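Local atomic coordinates of folylpolyglutamate synthase (FolC) (Helicobacter pylori, PDB entry 6K8C), a protein that probably adds glutamate to dihydropteroate and successive gamma-linked glutamates to tetrahydrofolates, using ATP, in folate biosynthesis. Residues A[91-95]-A[96-100]; A[108-112]-A[113-117]; A[321-324]-A[325-329]; A[348-351]-A[352-356]. All coordinates share one frame; numbering follows the deposited sequence.

Contact 1: residues A[91-95]-A[96-100]; sequences FFLNG and SVVGE
Phe-92 lays one face of its ring against the backbone of Ser-96, whose N sits over that face toward the rim; CE1 comes to 3.6 Å from Ser-96 CA. With CG anti to the backbone N (chi1 -170°), the ring is swung along the strand toward the turn and fills the hollow beneath it, while CD1 brushes Val-97 CG2 on the same side of the sheet. On the opposite side of the hairpin, with Leu-93, the branched end of Val-98 is the bump: CG1 settles beside Phe-91 CB at 3.7 Å, the two side chains running in the same direction, and CG2 meets Leu-93 CD2 at 4.1 Å. Phe-91 O receives Val-98 N at 2.9 Å, nearly in line with the carbonyl. Nearer the turn, Leu-93 N gives a 2.7 Å bond to Ser-96 O, and Ser-96 N returns a longer one of 3.3 Å to Leu-93 O from above the carbonyl plane. A water joins Leu-93 O to Ser-96 OG. Helix 121-132 covers Phe-91 and Val-98, and Arg-63 makes a cation-pi contact with Phe-92. Asn-94 and Gly-95 occupy the corners of a type I' turn, which closes a beta hairpin with a two-residue loop at the edge of the mixed sheet.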
loop_
_atom_site.group_PDB
_atom_site.type_symbol
_atom_site.label_atom_id
_atom_site.label_comp_id
_atom_site.label_asym_id
_atom_site.label_seq_id
_atom_site.Cartn_x
_atom_site.Cartn_y
_atom_site.Cartn_z
ATOM N N PHE A 91 7.814 6.817 2.548
ATOM C CA PHE A 91 7.695 7.862 3.563
ATOM C C PHE A 91 7.065 9.100 2.931
ATOM O O PHE A 91 7.745 9.880 2.258
ATOM C CB PHE A 91 9.059 8.182 4.176
ATOM C CG PHE A 91 9.890 6.963 4.475
ATOM C CD1 PHE A 91 9.760 6.301 5.688
ATOM C CD2 PHE A 91 10.813 6.488 3.550
ATOM C CE1 PHE A 91 10.539 5.181 5.977
ATOM C CE2 PHE A 91 11.583 5.367 3.825
ATOM C CZ PHE A 91 11.446 4.713 5.043
ATOM N N PHE A 92 5.762 9.267 3.144
ATOM C CA PHE A 92 5.017 10.439 2.695
ATOM C C PHE A 92 4.942 11.390 3.882
ATOM O O PHE A 92 4.221 11.124 4.848
ATOM C CB PHE A 92 3.625 10.036 2.209
ATOM C CG PHE A 92 2.873 11.136 1.500
ATOM C CD1 PHE A 92 3.125 11.418 0.169
ATOM C CD2 PHE A 92 1.891 11.859 2.160
ATOM C CE1 PHE A 92 2.424 12.413 -0.489
ATOM C CE2 PHE A 92 1.182 12.862 1.506
ATOM C CZ PHE A 92 1.450 13.135 0.182
ATOM N N LEU A 93 5.707 12.477 3.827
ATOM C CA LEU A 93 5.936 13.334 4.985
ATOM C C LEU A 93 5.443 14.744 4.691
ATOM O O LEU A 93 5.941 15.400 3.769
ATOM C CB LEU A 93 7.422 13.352 5.356
ATOM C CG LEU A 93 7.861 14.394 6.385
ATOM C CD1 LEU A 93 7.209 14.135 7.736
ATOM C CD2 LEU A 93 9.382 14.403 6.517
ATOM N N ASN A 94 4.475 15.204 5.482
ATOM C CA ASN A 94 3.956 16.569 5.403
ATOM C C ASN A 94 3.577 16.939 3.970
ATOM O O ASN A 94 3.946 17.994 3.451
ATOM C CB ASN A 94 4.959 17.568 5.988
ATOM C CG ASN A 94 5.277 17.286 7.446
ATOM O OD1 ASN A 94 4.446 16.756 8.182
ATOM N ND2 ASN A 94 6.490 17.630 7.867
ATOM N N GLY A 95 2.841 16.041 3.318
ATOM C CA GLY A 95 2.244 16.328 2.033
ATOM C C GLY A 95 3.053 15.944 0.814
ATOM O O GLY A 95 2.585 16.171 -0.310
ATOM N N SER A 96 4.241 15.365 0.981
ATOM C CA SER A 96 5.022 14.954 -0.175
ATOM C C SER A 96 5.956 13.810 0.206
ATOM O O SER A 96 6.248 13.577 1.383
ATOM C CB SER A 96 5.821 16.132 -0.755
ATOM O OG SER A 96 6.868 16.502 0.115
ATOM N N VAL A 97 6.399 13.077 -0.818
ATOM C CA VAL A 97 7.412 12.046 -0.626
ATOM C C VAL A 97 8.647 12.673 0.000
ATOM O O VAL A 97 9.053 13.780 -0.372
ATOM C CB VAL A 97 7.738 11.383 -1.975
ATOM C CG1 VAL A 97 9.013 10.573 -1.892
ATOM C CG2 VAL A 97 6.557 10.514 -2.435
ATOM N N VAL A 98 9.248 11.972 0.968
ATOM C CA VAL A 98 10.367 12.542 1.710
ATOM C C VAL A 98 11.531 12.839 0.771
ATOM O O VAL A 98 11.791 12.108 -0.194
ATOM C CB VAL A 98 10.790 11.603 2.855
ATOM C CG1 VAL A 98 11.440 10.329 2.312
ATOM C CG2 VAL A 98 11.724 12.326 3.821
ATOM N N GLY A 99 12.221 13.945 1.036
ATOM C CA GLY A 99 13.388 14.282 0.248
ATOM C C GLY A 99 14.556 13.363 0.554
ATOM O O GLY A 99 14.717 12.868 1.673
ATOM N N GLU A 100 15.385 13.136 -0.468
ATOM C CA GLU A 100 16.503 12.203 -0.334
ATOM C C GLU A 100 17.443 12.602 0.798
ATOM O O GLU A 100 17.917 11.744 1.554
ATOM C CB GLU A 100 17.274 12.118 -1.648
ATOM C CG GLU A 100 16.519 11.470 -2.783
ATOM C CD GLU A 100 17.447 10.946 -3.856
ATOM O OE1 GLU A 100 17.014 10.091 -4.658
ATOM O OE2 GLU A 100 18.614 11.388 -3.894
HETATM O O HOH W 1 8.365 15.389 2.375
HETATM O O HOH W 2 4.623 18.888 0.909
#

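Contact 2: residues A[108-112]-A[113-117]; sequences QQLQS and HAFSS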
loop_
_atom_site.group_PDB
_atom_site.type_symbol
_atom_site.label_atom_id
_atom_site.label_comp_id
_atom_site.label_asym_id
_atom_site.label_seq_id
_atom_site.Cartn_x
_atom_site.Cartn_y
_atom_site.Cartn_z
ATOM N N GLN A 108 21.826 8.453 8.706
ATOM C CA GLN A 108 23.134 8.752 9.284
ATOM C C GLN A 108 23.082 8.756 10.808
ATOM O O GLN A 108 24.039 8.335 11.467
ATOM C CB GLN A 108 23.649 10.090 8.758
ATOM C CG GLN A 108 24.334 10.002 7.400
ATOM C CD GLN A 108 25.334 8.854 7.315
ATOM O OE1 GLN A 108 26.134 8.642 8.227
ATOM N NE2 GLN A 108 25.291 8.113 6.215
ATOM N N GLN A 109 21.967 9.211 11.388
ATOM C CA GLN A 109 21.832 9.184 12.841
ATOM C C GLN A 109 21.642 7.763 13.361
ATOM O O GLN A 109 22.135 7.423 14.443
ATOM C CB GLN A 109 20.662 10.066 13.281
ATOM C CG GLN A 109 20.758 11.518 12.844
ATOM C CD GLN A 109 19.584 12.343 13.336
ATOM O OE1 GLN A 109 18.866 12.955 12.545
ATOM N NE2 GLN A 109 19.380 12.360 14.649
ATOM N N LEU A 110 20.923 6.920 12.612
ATOM C CA LEU A 110 20.600 5.582 13.099
ATOM C C LEU A 110 21.771 4.613 12.981
ATOM O O LEU A 110 21.965 3.764 13.861
ATOM C CB LEU A 110 19.407 5.011 12.330
ATOM C CG LEU A 110 18.013 5.551 12.627
ATOM C CD1 LEU A 110 17.003 4.854 11.728
ATOM C CD2 LEU A 110 17.678 5.333 14.088
ATOM N N GLN A 111 22.532 4.696 11.889
ATOM C CA GLN A 111 23.421 3.604 11.504
ATOM C C GLN A 111 24.522 3.331 12.524
ATOM O O GLN A 111 25.077 2.228 12.532
ATOM C CB GLN A 111 24.040 3.893 10.135
ATOM C CG GLN A 111 24.698 5.259 10.018
ATOM C CD GLN A 111 26.093 5.288 10.615
ATOM O OE1 GLN A 111 26.809 4.287 10.590
ATOM N NE2 GLN A 111 26.481 6.433 11.164
ATOM N N SER A 112 24.847 4.294 13.385
ATOM C CA SER A 112 25.942 4.114 14.332
ATOM C C SER A 112 25.560 3.279 15.546
ATOM O O SER A 112 26.406 3.068 16.420
ATOM C CB SER A 112 26.470 5.475 14.797
ATOM O OG SER A 112 25.410 6.396 14.996
ATOM N N HIS A 113 24.327 2.796 15.630
ATOM C CA HIS A 113 23.874 2.047 16.790
ATOM C C HIS A 113 23.729 0.572 16.451
ATOM O O HIS A 113 23.350 0.204 15.334
ATOM C CB HIS A 113 22.547 2.598 17.313
ATOM C CG HIS A 113 22.624 4.032 17.737
ATOM N ND1 HIS A 113 22.605 4.418 19.059
ATOM C CD2 HIS A 113 22.728 5.170 17.012
ATOM C CE1 HIS A 113 22.690 5.734 19.132
ATOM N NE2 HIS A 113 22.768 6.214 17.903
ATOM N N ALA A 114 24.028 -0.271 17.443
ATOM C CA ALA A 114 24.014 -1.713 17.230
ATOM C C ALA A 114 22.634 -2.210 16.814
ATOM O O ALA A 114 22.523 -3.111 15.971
ATOM C CB ALA A 114 24.485 -2.431 18.495
ATOM N N PHE A 115 21.565 -1.641 17.387
ATOM C CA PHE A 115 20.229 -2.131 17.052
ATOM C C PHE A 115 19.893 -1.888 15.585
ATOM O O PHE A 115 19.075 -2.613 15.007
ATOM C CB PHE A 115 19.167 -1.505 17.969
ATOM C CG PHE A 115 19.117 0.001 17.937
ATOM C CD1 PHE A 115 18.498 0.672 16.893
ATOM C CD2 PHE A 115 19.655 0.745 18.975
ATOM C CE1 PHE A 115 18.441 2.054 16.871
ATOM C CE2 PHE A 115 19.596 2.126 18.963
ATOM C CZ PHE A 115 18.992 2.782 17.908
ATOM N N SER A 116 20.518 -0.886 14.964
ATOM C CA SER A 116 20.279 -0.638 13.547
ATOM C C SER A 116 20.878 -1.740 12.682
ATOM O O SER A 116 20.282 -2.137 11.675
ATOM C CB SER A 116 20.844 0.723 13.154
ATOM O OG SER A 116 20.095 1.761 13.762
ATOM N N SER A 117 22.056 -2.244 13.053
ATOM C CA SER A 117 22.639 -3.350 12.301
ATOM C C SER A 117 21.850 -4.633 12.497
ATOM O O SER A 117 21.815 -5.480 11.597
ATOM C CB SER A 117 24.099 -3.560 12.710
ATOM O OG SER A 117 24.910 -2.496 12.255
HETATM O O HOH W 3 23.506 8.868 16.248
#
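Leu-110 O takes bonds from both Ser-116 and His-113 where the chain turns from helix 100-110 into helix 114-118, a tight corner between two consecutive helices of the Mur ligase middle domain, made through a type I beta turn from Leu-110 to His-113. Among the hydrogen bonds, Ser-116 OG donates over 2.7 Å from above the carbonyl plane, and His-113 N donates over 3.1 Å from the opposite face, tilted 32° from that plane. Ser-116 OG lies beside its own backbone N (chi1 -68°), which turns the hydroxyl back to the end of the preceding helix. His-113 is the N-cap residue of the second helix, and its O accepts Ser-116 N at 3.1 Å. Within segment 108-112, the side chain of Gln-111 curls back, and its NE2 bonds to Gln-108 O at 3.1 Å in the carbonyl plane, on a lone pair.

The apolar contacts are looser. Leu-110 CD2 stands at the edge of the Phe-115 ring, 4.4 Å from CE1, and His-113 CB lies over one face of that ring toward its rim. Phe-38 and Phe-42 also pack on Leu-110, with helix 121-132 adding Leu-128. Water supplies the last link: one molecule in the plane of the His-113 ring lies 3.2 Å from NE2 and donates to Gln-109 O at 2.7 Å.

Contact 3: residues A[321-324]-A[325-329]; sequences FLVL and EILKP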
loop_
_atom_site.group_PDB
_atom_site.type_symbol
_atom_site.label_atom_id
_atom_site.label_comp_id
_atom_site.label_asym_id
_atom_site.label_seq_id
_atom_site.Cartn_x
_atom_site.Cartn_y
_atom_site.Cartn_z
ATOM N N PHE A 321 -8.631 -14.569 -14.805
ATOM C CA PHE A 321 -9.592 -14.667 -15.898
ATOM C C PHE A 321 -10.491 -13.436 -15.954
ATOM O O PHE A 321 -10.634 -12.803 -17.006
ATOM C CB PHE A 321 -10.430 -15.944 -15.746
ATOM C CG PHE A 321 -11.567 -16.036 -16.714
ATOM C CD1 PHE A 321 -11.368 -16.540 -17.989
ATOM C CD2 PHE A 321 -12.841 -15.617 -16.354
ATOM C CE1 PHE A 321 -12.410 -16.628 -18.886
ATOM C CE2 PHE A 321 -13.888 -15.696 -17.252
ATOM C CZ PHE A 321 -13.673 -16.201 -18.518
ATOM N N LEU A 322 -11.109 -13.086 -14.826
ATOM C CA LEU A 322 -12.047 -11.968 -14.814
ATOM C C LEU A 322 -11.346 -10.653 -15.136
ATOM O O LEU A 322 -11.874 -9.828 -15.892
ATOM C CB LEU A 322 -12.740 -11.890 -13.456
ATOM C CG LEU A 322 -13.799 -10.799 -13.290
ATOM C CD1 LEU A 322 -14.775 -10.833 -14.454
ATOM C CD2 LEU A 322 -14.522 -10.956 -11.958
ATOM N N VAL A 323 -10.153 -10.447 -14.580
ATOM C CA VAL A 323 -9.427 -9.201 -14.814
ATOM C C VAL A 323 -9.101 -9.046 -16.295
ATOM O O VAL A 323 -9.313 -7.983 -16.890
ATOM C CB VAL A 323 -8.165 -9.156 -13.937
ATOM C CG1 VAL A 323 -7.125 -8.225 -14.530
ATOM C CG2 VAL A 323 -8.539 -8.745 -12.517
ATOM N N LEU A 324 -8.605 -10.118 -16.921
ATOM C CA LEU A 324 -8.289 -10.061 -18.344
ATOM C C LEU A 324 -9.548 -9.937 -19.193
ATOM O O LEU A 324 -9.529 -9.291 -20.249
ATOM C CB LEU A 324 -7.484 -11.297 -18.747
ATOM C CG LEU A 324 -6.107 -11.385 -18.078
ATOM C CD1 LEU A 324 -5.530 -12.786 -18.187
ATOM C CD2 LEU A 324 -5.162 -10.361 -18.689
ATOM N N GLU A 325 -10.650 -10.561 -18.764
ATOM C CA GLU A 325 -11.908 -10.399 -19.486
ATOM C C GLU A 325 -12.381 -8.951 -19.444
ATOM O O GLU A 325 -12.888 -8.423 -20.443
ATOM C CB GLU A 325 -12.972 -11.331 -18.906
ATOM C CG GLU A 325 -14.271 -11.330 -19.688
ATOM C CD GLU A 325 -15.360 -12.142 -19.011
ATOM O OE1 GLU A 325 -15.740 -11.806 -17.867
ATOM O OE2 GLU A 325 -15.833 -13.121 -19.625
ATOM N N ILE A 326 -12.215 -8.290 -18.299
ATOM C CA ILE A 326 -12.596 -6.884 -18.183
ATOM C C ILE A 326 -11.732 -6.014 -19.091
ATOM O O ILE A 326 -12.226 -5.083 -19.743
ATOM C CB ILE A 326 -12.514 -6.439 -16.710
ATOM C CG1 ILE A 326 -13.688 -7.027 -15.916
ATOM C CG2 ILE A 326 -12.473 -4.917 -16.595
ATOM C CD1 ILE A 326 -13.422 -7.131 -14.426
ATOM N N LEU A 327 -10.432 -6.311 -19.165
ATOM C CA LEU A 327 -9.528 -5.474 -19.945
ATOM C C LEU A 327 -9.589 -5.776 -21.435
ATOM O O LEU A 327 -9.280 -4.896 -22.245
ATOM C CB LEU A 327 -8.088 -5.638 -19.446
ATOM C CG LEU A 327 -7.817 -5.029 -18.069
ATOM C CD1 LEU A 327 -6.512 -5.551 -17.481
ATOM C CD2 LEU A 327 -7.796 -3.514 -18.185
ATOM N N LYS A 328 -9.986 -6.992 -21.813
ATOM C CA LYS A 328 -9.945 -7.399 -23.218
ATOM C C LYS A 328 -10.523 -6.383 -24.201
ATOM O O LYS A 328 -9.921 -6.201 -25.273
ATOM C CB LYS A 328 -10.664 -8.748 -23.393
ATOM C CG LYS A 328 -10.623 -9.244 -24.831
ATOM C CD LYS A 328 -11.348 -10.564 -25.014
ATOM C CE LYS A 328 -11.377 -10.941 -26.487
ATOM N NZ LYS A 328 -12.205 -12.154 -26.711
ATOM N N PRO A 329 -11.647 -5.705 -23.931
ATOM C CA PRO A 329 -12.179 -4.761 -24.931
ATOM C C PRO A 329 -11.217 -3.654 -25.342
ATOM O O PRO A 329 -11.420 -3.057 -26.405
ATOM C CB PRO A 329 -13.425 -4.190 -24.243
ATOM C CG PRO A 329 -13.881 -5.287 -23.363
ATOM C CD PRO A 329 -12.615 -5.923 -22.839
#
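Glu-325 N binds Phe-321 O at 2.8 Å, the first of four successive i to i+4 bonds of this alpha-helical turn. Ile-326 N to Leu-322 O and Leu-327 N to Val-323 O follow at 2.9 Å and 3.0 Å. The fourth, Lys-328 N to Leu-324 O, is as short as the first but more bent, at 134°. Lys-328 runs out fully extended, and its NZ bonds to Leu-357 O at the end of the adjacent helix.

Outward from the backbone, placing CG anti to the backbone N (chi1 -174°) carries the extended Glu-325 chain away from the helix, leaning slightly back, and each carboxylate oxygen meets a different apolar group. OE2 comes to 3.9 Å from Phe-321 CZ, with the ring and carboxylate planes 58° apart, and OE1 to 3.7 Å from Leu-322 CD1. Leu-322 also turns its branch point to the next turn, where CG meets Ile-326 CD1 at 3.9 Å, the two chains crossing at an angle. Val-323 and Leu-327 instead lie side by side, pointing the same way, with CG1 and CD1 4.0 Å apart.

Helix 320-327 is the crossover of the beta-alpha-beta unit between strands 308-312 and 331-336, and its side chains face several neighbours. Leu-322 and Ile-326 pack on Pro-290 of helix 290-303, Val-323 and Leu-327 on Tyr-376 of strand 373-376, and Leu-324 on strand 308-312 and on Leu-357 of helix 347-357.

Contact 4: residues A[348-351]-A[352-356]; sequences EKLK and GILET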
loop_
_atom_site.group_PDB
_atom_site.type_symbol
_atom_site.label_atom_id
_atom_site.label_comp_id
_atom_site.label_asym_id
_atom_site.label_seq_id
_atom_site.Cartn_x
_atom_site.Cartn_y
_atom_site.Cartn_z
ATOM N N GLU A 348 1.926 -21.863 -18.197
ATOM C CA GLU A 348 1.017 -22.557 -19.107
ATOM C C GLU A 348 -0.438 -22.383 -18.694
ATOM O O GLU A 348 -1.328 -22.376 -19.555
ATOM C CB GLU A 348 1.379 -24.040 -19.187
ATOM C CG GLU A 348 2.693 -24.311 -19.903
ATOM C CD GLU A 348 2.675 -23.840 -21.345
ATOM O OE1 GLU A 348 1.690 -24.140 -22.054
ATOM O OE2 GLU A 348 3.643 -23.169 -21.766
ATOM N N LYS A 349 -0.706 -22.248 -17.393
ATOM C CA LYS A 349 -2.065 -21.961 -16.948
ATOM C C LYS A 349 -2.517 -20.591 -17.440
ATOM O O LYS A 349 -3.639 -20.433 -17.938
ATOM C CB LYS A 349 -2.145 -22.046 -15.424
ATOM C CG LYS A 349 -3.521 -21.759 -14.853
ATOM C CD LYS A 349 -3.504 -21.770 -13.333
ATOM C CE LYS A 349 -4.785 -21.182 -12.762
ATOM N NZ LYS A 349 -5.165 -21.822 -11.472
ATOM N N LEU A 350 -1.647 -19.584 -17.312
ATOM C CA LEU A 350 -1.969 -18.251 -17.811
ATOM C C LEU A 350 -2.204 -18.269 -19.315
ATOM O O LEU A 350 -3.129 -17.616 -19.815
ATOM C CB LEU A 350 -0.843 -17.278 -17.455
ATOM C CG LEU A 350 -0.993 -15.841 -17.957
ATOM C CD1 LEU A 350 -2.336 -15.257 -17.528
ATOM C CD2 LEU A 350 0.162 -14.976 -17.464
ATOM N N LYS A 351 -1.380 -19.018 -20.054
ATOM C CA LYS A 351 -1.578 -19.133 -21.495
ATOM C C LYS A 351 -2.947 -19.713 -21.825
ATOM O O LYS A 351 -3.553 -19.336 -22.835
ATOM C CB LYS A 351 -0.480 -19.997 -22.115
ATOM C CG LYS A 351 0.849 -19.286 -22.344
ATOM C CD LYS A 351 1.823 -20.203 -23.081
ATOM C CE LYS A 351 3.096 -19.473 -23.489
ATOM N NZ LYS A 351 4.128 -20.406 -24.029
ATOM N N GLY A 352 -3.445 -20.630 -20.993
ATOM C CA GLY A 352 -4.747 -21.220 -21.251
ATOM C C GLY A 352 -5.890 -20.260 -20.999
ATOM O O GLY A 352 -6.911 -20.310 -21.693
ATOM N N ILE A 353 -5.743 -19.383 -20.003
ATOM C CA ILE A 353 -6.751 -18.354 -19.769
ATOM C C ILE A 353 -6.811 -17.401 -20.952
ATOM O O ILE A 353 -7.895 -17.051 -21.438
ATOM C CB ILE A 353 -6.453 -17.610 -18.456
ATOM C CG1 ILE A 353 -6.590 -18.562 -17.266
ATOM C CG2 ILE A 353 -7.370 -16.396 -18.302
ATOM C CD1 ILE A 353 -6.001 -18.026 -15.981
ATOM N N LEU A 354 -5.644 -16.979 -21.443
ATOM C CA LEU A 354 -5.604 -16.066 -22.578
ATOM C C LEU A 354 -6.183 -16.718 -23.823
ATOM O O LEU A 354 -6.828 -16.051 -24.640
ATOM C CB LEU A 354 -4.165 -15.600 -22.816
ATOM C CG LEU A 354 -3.599 -14.790 -21.647
ATOM C CD1 LEU A 354 -2.081 -14.798 -21.647
ATOM C CD2 LEU A 354 -4.130 -13.361 -21.692
ATOM N N GLU A 355 -5.970 -18.026 -23.983
ATOM C CA GLU A 355 -6.545 -18.722 -25.128
ATOM C C GLU A 355 -8.060 -18.845 -24.994
ATOM O O GLU A 355 -8.790 -18.646 -25.970
ATOM C CB GLU A 355 -5.888 -20.093 -25.293
ATOM C CG GLU A 355 -4.565 -20.037 -26.053
ATOM C CD GLU A 355 -3.644 -21.201 -25.734
ATOM O OE1 GLU A 355 -4.147 -22.276 -25.347
ATOM O OE2 GLU A 355 -2.410 -21.040 -25.870
ATOM N N THR A 356 -8.552 -19.153 -23.792
ATOM C CA THR A 356 -9.996 -19.151 -23.566
ATOM C C THR A 356 -10.601 -17.796 -23.913
ATOM O O THR A 356 -11.692 -17.721 -24.489
ATOM C CB THR A 356 -10.308 -19.509 -22.110
ATOM O OG1 THR A 356 -9.880 -20.847 -21.835
ATOM C CG2 THR A 356 -11.803 -19.385 -21.831
#
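Leu-350 and Leu-354 run at a slant to each other on the buried side of helix 347-357, the crossover helix of a beta-alpha-beta unit between strands 331-336 and 361-363. Leu-350 CG, anti to the backbone N (chi1 177°), stands almost straight out from the helix with CD1 on the forward side, and Leu-354 CG, beside its own N (chi1 -64°), leans back over the turn to meet it. Leu-354 CD1 rests 4.0 Å from Leu-350 CG and also lies 3.5 Å from Leu-350 O. Ile-336 lies against both leucines, while Val-334 and Tyr-361 pack on Leu-354.

Ile-353 is directed to another flank of the helix. Its CG1 lies back over the preceding turn, 3.6 Å from Lys-349 O, and the side chain packs on Phe-321 and Leu-324 of helix 320-327. On the flank toward Tyr-361, the extended Lys-351 chain reaches Glu-348, where NZ and OE2 form a long salt bridge of 3.6 Å. Glu-355 runs extended past Lys-351 O, with CG and CD both near that oxygen, and its OE2 bonds to Tyr-361 OH.

The backbone beneath is regular alpha helix. Leu-354 N to Leu-350 O is the straightest of the four i to i+4 bonds that span the turn, at 166°. Gly-352 N has two acceptors: it reaches Glu-348 O at 3.1 Å and makes a weak, bent second bond of the same length to Lys-349 O.

In the fold
Contacts 1 and 2 follow one another in the Mur ligase middle domain, joined by helix 100-110, with centres about 22 Å apart and no touch. Contacts 3 and 4 lie in the glutamate ligase domain and do touch: Leu-324 CD1 meets Leu-354 CD2 at 3.8 Å, where helices 320-327 and 347-357 share a packed seam. None is wholly buried; each has a buried apolar side and an exposed one. The chemistry follows the place: strand pairing and water at a sheet edge in contact 1, a shared carbonyl between helices in contact 2, and i to i+4 backbone ladders in contacts 3 and 4, with charged side chains along their partly exposed flanks, some bonded to neighbouring elements.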